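PDB 3LY0: dipeptidase AC. Metallo peptidase. MEROPS family M19 from Rhodobacter sphaeroides, which probably hydrolyses dipeptides as a zinc metallodipeptidase of the membrane dipeptidase family, and here binds a phosphinate dipeptide mimic beside two zinc ions. Local coordinates for residues L263-S268 and S305-A310; S277-W282 and I312-A317; E122-H127 and N346-L351. All coordinates share one frame; numbering follows the deposited sequence.

Contact 1: L263-S268 and S305-A310. With LY0 ((2R)-3-[(R)-[(1R)-1-aminoethyl](hydroxy)phosphoryl]-2-methylpropanoic acid), chain C.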
loop_
_atom_site.group_PDB
_atom_site.type_symbol
_atom_site.label_atom_id
_atom_site.label_comp_id
_atom_site.label_asym_id
_atom_site.label_seq_id
_atom_site.Cartn_x
_atom_site.Cartn_y
_atom_site.Cartn_z
ATOM N N LEU A 263 -0.357 5.926 5.910
ATOM C CA LEU A 263 -0.696 5.252 7.158
ATOM C C LEU A 263 -1.415 3.927 6.917
ATOM O O LEU A 263 -2.488 3.899 6.317
ATOM C CB LEU A 263 -1.581 6.154 8.018
ATOM C CG LEU A 263 -1.893 5.594 9.412
ATOM C CD1 LEU A 263 -0.767 5.877 10.389
ATOM C CD2 LEU A 263 -3.222 6.161 9.925
ATOM N N ASN A 264 -0.820 2.840 7.410
ATOM C CA ASN A 264 -1.381 1.500 7.273
ATOM C C ASN A 264 -2.400 1.259 8.394
ATOM O O ASN A 264 -2.098 1.505 9.568
ATOM C CB ASN A 264 -0.235 0.486 7.335
ATOM C CG ASN A 264 -0.655 -0.897 6.903
ATOM O OD1 ASN A 264 -1.783 -1.310 7.143
ATOM N ND2 ASN A 264 0.253 -1.618 6.252
ATOM N N PHE A 265 -3.609 0.826 8.038
ATOM C CA PHE A 265 -4.648 0.590 9.042
ATOM C C PHE A 265 -4.496 -0.766 9.733
ATOM O O PHE A 265 -5.281 -1.098 10.622
ATOM C CB PHE A 265 -6.066 0.653 8.452
ATOM C CG PHE A 265 -6.457 1.993 7.862
ATOM C CD1 PHE A 265 -5.676 3.126 8.048
ATOM C CD2 PHE A 265 -7.619 2.102 7.112
ATOM C CE1 PHE A 265 -6.044 4.335 7.480
ATOM C CE2 PHE A 265 -8.001 3.306 6.556
ATOM C CZ PHE A 265 -7.210 4.425 6.741
ATOM N N ALA A 266 -3.506 -1.556 9.336
ATOM C CA ALA A 266 -3.310 -2.864 9.955
ATOM C C ALA A 266 -3.106 -2.730 11.454
ATOM O O ALA A 266 -2.218 -2.007 11.903
ATOM C CB ALA A 266 -2.116 -3.571 9.329
ATOM N N THR A 267 -3.932 -3.442 12.219
ATOM C CA THR A 267 -3.862 -3.434 13.676
ATOM C C THR A 267 -2.432 -3.704 14.155
ATOM O O THR A 267 -1.927 -3.030 15.068
ATOM C CB THR A 267 -4.824 -4.496 14.244
ATOM O OG1 THR A 267 -4.604 -5.730 13.548
ATOM C CG2 THR A 267 -6.265 -4.070 14.000
ATOM N N SER A 268 -1.782 -4.673 13.517
ATOM C CA SER A 268 -0.447 -5.115 13.916
ATOM C C SER A 268 0.594 -4.007 13.853
ATOM O O SER A 268 1.604 -4.066 14.548
ATOM C CB SER A 268 0.006 -6.258 13.016
ATOM O OG SER A 268 -0.945 -7.312 13.049
ATOM N N SER A 305 -4.318 2.465 3.515
ATOM C CA SER A 305 -5.237 1.647 4.311
ATOM C C SER A 305 -4.829 0.193 4.516
ATOM O O SER A 305 -4.925 -0.331 5.631
ATOM C CB SER A 305 -6.632 1.681 3.671
ATOM O OG SER A 305 -6.629 1.048 2.398
ATOM N N ASP A 306 -4.402 -0.455 3.434
ATOM C CA ASP A 306 -4.288 -1.907 3.405
ATOM C C ASP A 306 -5.677 -2.539 3.486
ATOM O O ASP A 306 -5.825 -3.673 3.944
ATOM C CB ASP A 306 -3.390 -2.418 4.541
ATOM C CG ASP A 306 -2.416 -3.499 4.082
ATOM O OD1 ASP A 306 -2.503 -3.979 2.923
ATOM O OD2 ASP A 306 -1.544 -3.867 4.894
ATOM N N PHE A 307 -6.697 -1.815 3.025
ATOM C CA PHE A 307 -8.029 -2.413 2.897
ATOM C C PHE A 307 -7.950 -3.741 2.133
ATOM O O PHE A 307 -7.292 -3.841 1.085
ATOM C CB PHE A 307 -9.011 -1.490 2.160
ATOM C CG PHE A 307 -9.582 -0.370 2.995
ATOM C CD1 PHE A 307 -10.024 -0.585 4.290
ATOM C CD2 PHE A 307 -9.725 0.904 2.441
ATOM C CE1 PHE A 307 -10.576 0.460 5.034
ATOM C CE2 PHE A 307 -10.268 1.945 3.179
ATOM C CZ PHE A 307 -10.687 1.721 4.475
ATOM N N ASP A 308 -8.638 -4.749 2.673
ATOM C CA ASP A 308 -8.694 -6.110 2.126
ATOM C C ASP A 308 -7.374 -6.877 2.170
ATOM O O ASP A 308 -7.283 -7.994 1.659
ATOM C CB ASP A 308 -9.344 -6.127 0.739
ATOM C CG ASP A 308 -10.861 -6.023 0.812
ATOM O OD1 ASP A 308 -11.440 -6.643 1.728
ATOM O OD2 ASP A 308 -11.466 -5.327 -0.028
ATOM N N GLY A 309 -6.367 -6.296 2.820
ATOM C CA GLY A 309 -5.093 -6.974 3.009
ATOM C C GLY A 309 -4.751 -7.310 4.454
ATOM O O GLY A 309 -3.852 -8.110 4.700
ATOM N N ALA A 310 -5.461 -6.720 5.411
ATOM C CA ALA A 310 -5.136 -6.873 6.829
ATOM C C ALA A 310 -6.357 -6.634 7.704
ATOM O O ALA A 310 -7.334 -6.040 7.269
ATOM C CB ALA A 310 -4.039 -5.892 7.208
HETATM P P LY0 C . -0.330 -6.937 2.588
HETATM C C1 LY0 C . -0.891 -9.625 2.079
HETATM N N1 LY0 C . -1.035 -7.988 0.223
HETATM C C2 LY0 C . -1.229 -8.216 1.645
HETATM C C4 LY0 C . -0.871 -6.944 4.344
HETATM C C5 LY0 C . 0.238 -6.943 5.359
HETATM C C6 LY0 C . 1.304 -5.924 5.062
HETATM C C7 LY0 C . -0.226 -6.965 6.793
HETATM O O31 LY0 C . -0.649 -5.630 1.901
HETATM O O32 LY0 C . 1.207 -7.201 2.461
HETATM O O61 LY0 C . 2.489 -6.001 5.718
HETATM O O62 LY0 C . 1.137 -5.036 4.209
#

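Contact 2: S277-W282 and I312-A317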
loop_
_atom_site.group_PDB
_atom_site.type_symbol
_atom_site.label_atom_id
_atom_site.label_comp_id
_atom_site.label_asym_id
_atom_site.label_seq_id
_atom_site.Cartn_x
_atom_site.Cartn_y
_atom_site.Cartn_z
ATOM N N SER A 277 -5.416 -7.909 17.091
ATOM C CA SER A 277 -6.809 -7.658 17.468
ATOM C C SER A 277 -7.375 -6.303 17.017
ATOM O O SER A 277 -6.760 -5.254 17.224
ATOM C CB SER A 277 -6.972 -7.792 18.979
ATOM O OG SER A 277 -8.271 -7.395 19.378
ATOM N N ALA A 278 -8.565 -6.340 16.421
ATOM C CA ALA A 278 -9.275 -5.133 16.014
ATOM C C ALA A 278 -9.845 -4.338 17.194
ATOM O O ALA A 278 -10.381 -3.243 16.997
ATOM C CB ALA A 278 -10.397 -5.491 15.039
ATOM N N GLU A 279 -9.750 -4.892 18.406
ATOM C CA GLU A 279 -10.308 -4.247 19.597
ATOM C C GLU A 279 -9.356 -3.183 20.133
ATOM O O GLU A 279 -8.491 -3.450 20.974
ATOM C CB GLU A 279 -10.626 -5.287 20.679
ATOM C CG GLU A 279 -11.100 -4.688 21.998
ATOM C CD GLU A 279 -11.286 -5.736 23.085
ATOM O OE1 GLU A 279 -11.187 -5.378 24.279
ATOM O OE2 GLU A 279 -11.518 -6.916 22.742
ATOM N N MET A 280 -9.526 -1.972 19.615
ATOM C CA MET A 280 -8.662 -0.848 19.932
ATOM C C MET A 280 -9.445 0.420 19.642
ATOM O O MET A 280 -10.483 0.381 18.985
ATOM C CB MET A 280 -7.401 -0.878 19.062
ATOM C CG MET A 280 -7.688 -0.845 17.548
ATOM S SD MET A 280 -6.211 -0.969 16.483
ATOM C CE MET A 280 -5.563 0.688 16.567
ATOM N N GLY A 281 -8.935 1.547 20.125
ATOM C CA GLY A 281 -9.584 2.824 19.898
ATOM C C GLY A 281 -8.825 3.689 18.911
ATOM O O GLY A 281 -7.963 3.205 18.170
ATOM N N TRP A 282 -9.147 4.976 18.897
ATOM C CA TRP A 282 -8.501 5.919 17.979
ATOM C C TRP A 282 -7.084 6.333 18.399
ATOM O O TRP A 282 -6.298 6.787 17.564
ATOM C CB TRP A 282 -9.365 7.173 17.797
ATOM C CG TRP A 282 -10.682 6.907 17.166
ATOM C CD1 TRP A 282 -11.914 7.103 17.729
ATOM C CD2 TRP A 282 -10.921 6.391 15.849
ATOM N NE1 TRP A 282 -12.899 6.750 16.842
ATOM C CE2 TRP A 282 -12.317 6.303 15.683
ATOM C CE3 TRP A 282 -10.089 5.992 14.798
ATOM C CZ2 TRP A 282 -12.903 5.833 14.510
ATOM C CZ3 TRP A 282 -10.677 5.530 13.632
ATOM C CH2 TRP A 282 -12.064 5.451 13.500
ATOM N N ILE A 312 -8.159 -4.469 10.383
ATOM C CA ILE A 312 -8.062 -3.039 10.689
ATOM C C ILE A 312 -8.870 -2.720 11.959
ATOM O O ILE A 312 -9.603 -3.582 12.451
ATOM C CB ILE A 312 -8.507 -2.180 9.465
ATOM C CG1 ILE A 312 -10.011 -2.338 9.200
ATOM C CG2 ILE A 312 -7.692 -2.563 8.229
ATOM C CD1 ILE A 312 -10.539 -1.505 8.020
ATOM N N PRO A 313 -8.733 -1.498 12.502
ATOM C CA PRO A 313 -9.402 -1.188 13.776
ATOM C C PRO A 313 -10.919 -1.286 13.679
ATOM O O PRO A 313 -11.505 -0.920 12.665
ATOM C CB PRO A 313 -8.986 0.266 14.051
ATOM C CG PRO A 313 -7.726 0.464 13.230
ATOM C CD PRO A 313 -7.948 -0.357 12.001
ATOM N N GLN A 314 -11.551 -1.764 14.749
ATOM C CA GLN A 314 -13.001 -1.906 14.767
ATOM C C GLN A 314 -13.737 -0.596 14.465
ATOM O O GLN A 314 -14.819 -0.613 13.878
ATOM C CB GLN A 314 -13.467 -2.487 16.109
ATOM C CG GLN A 314 -13.202 -1.580 17.308
ATOM C CD GLN A 314 -13.452 -2.266 18.643
ATOM O OE1 GLN A 314 -13.884 -3.418 18.692
ATOM N NE2 GLN A 314 -13.173 -1.556 19.733
ATOM N N GLY A 315 -13.134 0.530 14.846
ATOM C CA GLY A 315 -13.722 1.842 14.615
ATOM C C GLY A 315 -13.784 2.249 13.152
ATOM O O GLY A 315 -14.574 3.114 12.773
ATOM N N ILE A 316 -12.932 1.635 12.334
ATOM C CA ILE A 316 -12.986 1.837 10.885
ATOM C C ILE A 316 -13.785 0.709 10.231
ATOM O O ILE A 316 -14.766 0.967 9.540
ATOM C CB ILE A 316 -11.575 1.919 10.275
ATOM C CG1 ILE A 316 -10.787 3.071 10.908
ATOM C CG2 ILE A 316 -11.653 2.127 8.763
ATOM C CD1 ILE A 316 -9.314 3.120 10.496
ATOM N N ALA A 317 -13.361 -0.532 10.469
ATOM C CA ALA A 317 -14.085 -1.749 10.051
ATOM C C ALA A 317 -14.075 -2.070 8.555
ATOM O O ALA A 317 -13.881 -3.222 8.164
ATOM C CB ALA A 317 -15.521 -1.744 10.590
HETATM O O HOH W 1 -11.073 1.423 16.435
#

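Contact 3: E122-H127 and N346-L351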
loop_
_atom_site.group_PDB
_atom_site.type_symbol
_atom_site.label_atom_id
_atom_site.label_comp_id
_atom_site.label_asym_id
_atom_site.label_seq_id
_atom_site.Cartn_x
_atom_site.Cartn_y
_atom_site.Cartn_z
ATOM N N GLU A 122 -5.090 12.751 -14.921
ATOM C CA GLU A 122 -6.258 11.884 -14.935
ATOM C C GLU A 122 -6.798 11.662 -13.523
ATOM O O GLU A 122 -8.006 11.681 -13.288
ATOM C CB GLU A 122 -5.944 10.545 -15.599
ATOM C CG GLU A 122 -5.787 10.647 -17.119
ATOM C CD GLU A 122 -5.337 9.347 -17.787
ATOM O OE1 GLU A 122 -5.085 8.341 -17.093
ATOM O OE2 GLU A 122 -5.248 9.332 -19.030
ATOM N N VAL A 123 -5.897 11.445 -12.574
ATOM C CA VAL A 123 -6.318 11.289 -11.192
ATOM C C VAL A 123 -7.079 12.524 -10.696
ATOM O O VAL A 123 -8.141 12.402 -10.091
ATOM C CB VAL A 123 -5.118 11.000 -10.278
ATOM C CG1 VAL A 123 -5.552 11.028 -8.821
ATOM C CG2 VAL A 123 -4.481 9.653 -10.640
ATOM N N ARG A 124 -6.532 13.707 -10.947
ATOM C CA ARG A 124 -7.185 14.934 -10.498
ATOM C C ARG A 124 -8.525 15.160 -11.196
ATOM O O ARG A 124 -9.465 15.673 -10.587
ATOM C CB ARG A 124 -6.275 16.145 -10.690
ATOM C CG ARG A 124 -5.088 16.210 -9.734
ATOM C CD ARG A 124 -4.496 17.606 -9.767
ATOM N NE ARG A 124 -3.261 17.749 -9.008
ATOM C CZ ARG A 124 -3.213 18.025 -7.708
ATOM N NH1 ARG A 124 -2.044 18.157 -7.106
ATOM N NH2 ARG A 124 -4.334 18.158 -7.009
ATOM N N SER A 125 -8.616 14.777 -12.464
ATOM C CA SER A 125 -9.862 14.926 -13.193
ATOM C C SER A 125 -10.905 14.003 -12.583
ATOM O O SER A 125 -12.047 14.391 -12.388
ATOM C CB SER A 125 -9.669 14.631 -14.681
ATOM O OG SER A 125 -10.870 14.858 -15.392
ATOM N N CYS A 126 -10.502 12.777 -12.259
ATOM C CA CYS A 126 -11.408 11.851 -11.594
ATOM C C CYS A 126 -11.910 12.417 -10.271
ATOM O O CYS A 126 -13.091 12.286 -9.946
ATOM C CB CYS A 126 -10.722 10.503 -11.355
ATOM S SG CYS A 126 -10.552 9.496 -12.845
ATOM N N HIS A 127 -11.011 13.047 -9.519
ATOM C CA HIS A 127 -11.361 13.623 -8.229
ATOM C C HIS A 127 -12.445 14.676 -8.428
ATOM O O HIS A 127 -13.477 14.656 -7.752
ATOM C CB HIS A 127 -10.127 14.233 -7.555
ATOM C CG HIS A 127 -10.395 14.777 -6.186
ATOM N ND1 HIS A 127 -10.075 14.093 -5.032
ATOM C CD2 HIS A 127 -10.969 15.938 -5.787
ATOM C CE1 HIS A 127 -10.429 14.814 -3.983
ATOM N NE2 HIS A 127 -10.978 15.936 -4.415
ATOM N N ASN A 346 -1.906 15.352 -0.537
ATOM C CA ASN A 346 -0.514 14.924 -0.468
ATOM C C ASN A 346 -0.189 13.830 -1.491
ATOM O O ASN A 346 0.854 13.881 -2.140
ATOM C CB ASN A 346 -0.135 14.479 0.950
ATOM C CG ASN A 346 -0.049 15.646 1.919
ATOM O OD1 ASN A 346 -0.033 16.805 1.506
ATOM N ND2 ASN A 346 0.014 15.352 3.207
ATOM N N TRP A 347 -1.061 12.832 -1.626
ATOM C CA TRP A 347 -0.837 11.827 -2.663
ATOM C C TRP A 347 -0.789 12.465 -4.039
ATOM O O TRP A 347 0.063 12.110 -4.850
ATOM C CB TRP A 347 -1.896 10.723 -2.662
ATOM C CG TRP A 347 -1.543 9.605 -1.727
ATOM C CD1 TRP A 347 -2.269 9.169 -0.650
ATOM C CD2 TRP A 347 -0.359 8.793 -1.767
ATOM N NE1 TRP A 347 -1.617 8.135 -0.027
ATOM C CE2 TRP A 347 -0.442 7.881 -0.692
ATOM C CE3 TRP A 347 0.762 8.748 -2.610
ATOM C CZ2 TRP A 347 0.552 6.932 -0.436
ATOM C CZ3 TRP A 347 1.745 7.796 -2.358
ATOM C CH2 TRP A 347 1.631 6.904 -1.275
ATOM N N TYR A 348 -1.708 13.386 -4.318
ATOM C CA TYR A 348 -1.739 13.975 -5.655
ATOM C C TYR A 348 -0.453 14.739 -5.950
ATOM O O TYR A 348 0.077 14.653 -7.056
ATOM C CB TYR A 348 -2.969 14.870 -5.860
ATOM C CG TYR A 348 -4.312 14.180 -5.720
ATOM C CD1 TYR A 348 -4.430 12.794 -5.766
ATOM C CD2 TYR A 348 -5.470 14.926 -5.551
ATOM C CE1 TYR A 348 -5.665 12.173 -5.639
ATOM C CE2 TYR A 348 -6.711 14.313 -5.419
ATOM C CZ TYR A 348 -6.801 12.936 -5.464
ATOM O OH TYR A 348 -8.026 12.323 -5.336
ATOM N N GLY A 349 0.041 15.484 -4.966
ATOM C CA GLY A 349 1.316 16.167 -5.104
ATOM C C GLY A 349 2.462 15.191 -5.323
ATOM O O GLY A 349 3.313 15.410 -6.181
ATOM N N LEU A 350 2.490 14.115 -4.538
ATOM C CA LEU A 350 3.516 13.090 -4.687
ATOM C C LEU A 350 3.509 12.511 -6.112
ATOM O O LEU A 350 4.569 12.312 -6.725
ATOM C CB LEU A 350 3.307 11.987 -3.638
ATOM C CG LEU A 350 4.265 10.784 -3.670
ATOM C CD1 LEU A 350 3.905 9.783 -4.770
ATOM C CD2 LEU A 350 5.722 11.224 -3.800
ATOM N N LEU A 351 2.320 12.235 -6.637
ATOM C CA LEU A 351 2.224 11.683 -7.985
ATOM C C LEU A 351 2.823 12.646 -8.997
ATOM O O LEU A 351 3.527 12.229 -9.908
ATOM C CB LEU A 351 0.783 11.342 -8.353
ATOM C CG LEU A 351 0.121 10.252 -7.504
ATOM C CD1 LEU A 351 -1.340 10.092 -7.918
ATOM C CD2 LEU A 351 0.882 8.932 -7.601
HETATM O O HOH W 2 -8.948 10.630 -7.624
#

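Contact 1: L263-S268 and S305-A310
Past the end of strand 260-263 the backbone N of Phe265 donates to Ser305 O, 3.0 Å away, where Asn264 and Ser305 bring the two chains close together. These are neighbouring loops of the TIM-barrel family fold, following the parallel strands 260-263 and 301-303; loop 305-310 lines the bound dipeptide mimic, and 263-268 packs against it. Ser305 lies against the Phe265 ring, its CA over the centre of one face, 3.7 Å from the centroid in a CH-pi contact. The Phe265 edge in turn meets the face of Phe307 in a T-shaped pair, planes at 82°. Ser305 OG closes an ST turn on Phe307 N and also bonds to Asp11.

Asn264 reaches across with CG anti to the backbone N (chi1 -167°). Its ND2 donates to Asp306 OD2 at 3.2 Å, coming from above the carboxylate plane, and also to His233 O, while OD1 accepts from Ala266 N in an Asx turn; both ends of the amide are thus held. Asp306, which binds the first zinc in a structure of this protein, is probably held in place by Asn264 as a second-shell residue. Its OD1 is 2.7 Å from O31 of LY0 and its OD2 is 3.0 Å from O62. Further along the two loops, Ala266 CB meets Ala310 CB at 3.7 Å, and Ala310 CB lies 4.0 Å from the ligand methyl C7.

Contact 2: S277-W282 and I312-A317
Ala278 and Gln314 make the main polar link between the loops that lead into helices 283-296 and 322-332: Gln314 N donates to Ala278 O at 2.9 Å. The Gln314 side chain runs on across segment 277-282. Its CG sits between the backbone N and the carbonyl carbon (chi1 65°), which takes the extended chain beyond it past Ala278 O, and NE2 gives a weak bond to Met280 O, 3.4 Å away. A water bridges the segments, donating to Met280 O and accepting from Gly315 N, each at 2.8 Å.

The apolar contacts flank these bonds. Met280, bent at chi3, brings SD within 3.9 Å of Pro313 CG. Trp282 presents the edge of its six-membered ring to Ile316, CZ3 to CG1 3.7 Å, while its CH2 comes 3.5 Å from Gly315 O; Leu325 of helix 322-332 also touches the indole. With an alanine here, Ile316 CG1 would probably lose its contact with the indole edge, and a gap would open between Gly315 and helix 322-332.

Neutral groups, mostly of the backbone, make the polar bonds, and apolar side chains pack around them, which suggests that the two loops fit together largely by shape, without pairing of charges across the contact.

Contact 3: E122-H127 and N346-L351
Tyr348 is the centre of this helix pair, its side chain pointing across from helix 336-354 into helix 120-129, where Val123, Arg124 and His127 meet it. Val123 CG1 approaches Tyr348 CE1 obliquely, at 3.4 Å, and CG2 reaches on to Leu351 CD1 at 4.2 Å. With CG1 anti to the backbone N (chi1 172°), the two methyls divide between these partners, one to each.

Arg124 comes in from another direction. Its chain is extended from CG to NE, and one face of the guanidinium lies over Tyr348 CB, with NH1 3.6 Å from that atom. The guanidinium and phenol planes stand 76° apart, so this is no flat stack on the ring; NH2 merely passes 3.7 Å from Tyr348 CD2. The charge itself is met by Glu352, one turn further along helix 336-354, in a salt bridge through NE.

At the far end of the ring the hydroxyl is gripped twice. Tyr348 OH and His127 ND1 are hydrogen-bonded at 2.7 Å, the oxygen arriving at the edge of the imidazole, and a water joins the hydroxyl to Val123 O. These bonds satisfy the phenol tip and should limit how the ring can tilt. Phe10, edge-to-face with Tyr348, ties it to strand 9-11.

Trp347 and Leu350 of the C-terminal helix touch strands 230-231 and 260-263. Segments 122-127 and 346-351 run nearly antiparallel (155°), their axes 10.9 Å apart at closest, and pack side by side in the outer helical layer of the TIM-barrel fold.

Contacts 1 and 2 are neighbours, their centres 11 Å apart, and their segments alternate along the chain: 263-268, 277-282, 305-310, 312-317. They touch directly, with Phe265 O against Pro313 CD and Phe307 CE1 against Ile312 CD1. Helix 267-270 leads from 263-268 toward 277-282, while a single residue separates the pocket loop 305-310 from 312-317, so both chains run outward into the more exposed contact 2. Contact 3 lies about 22 Å from contact 1 and 28 Å from contact 2, centre to centre. Its helices 120-129 and 336-354 bracket both in sequence, closing a long loop that contains them. Active-site loops and outer helices thus belong to one barrel-type domain, linked through strands such as 260-263.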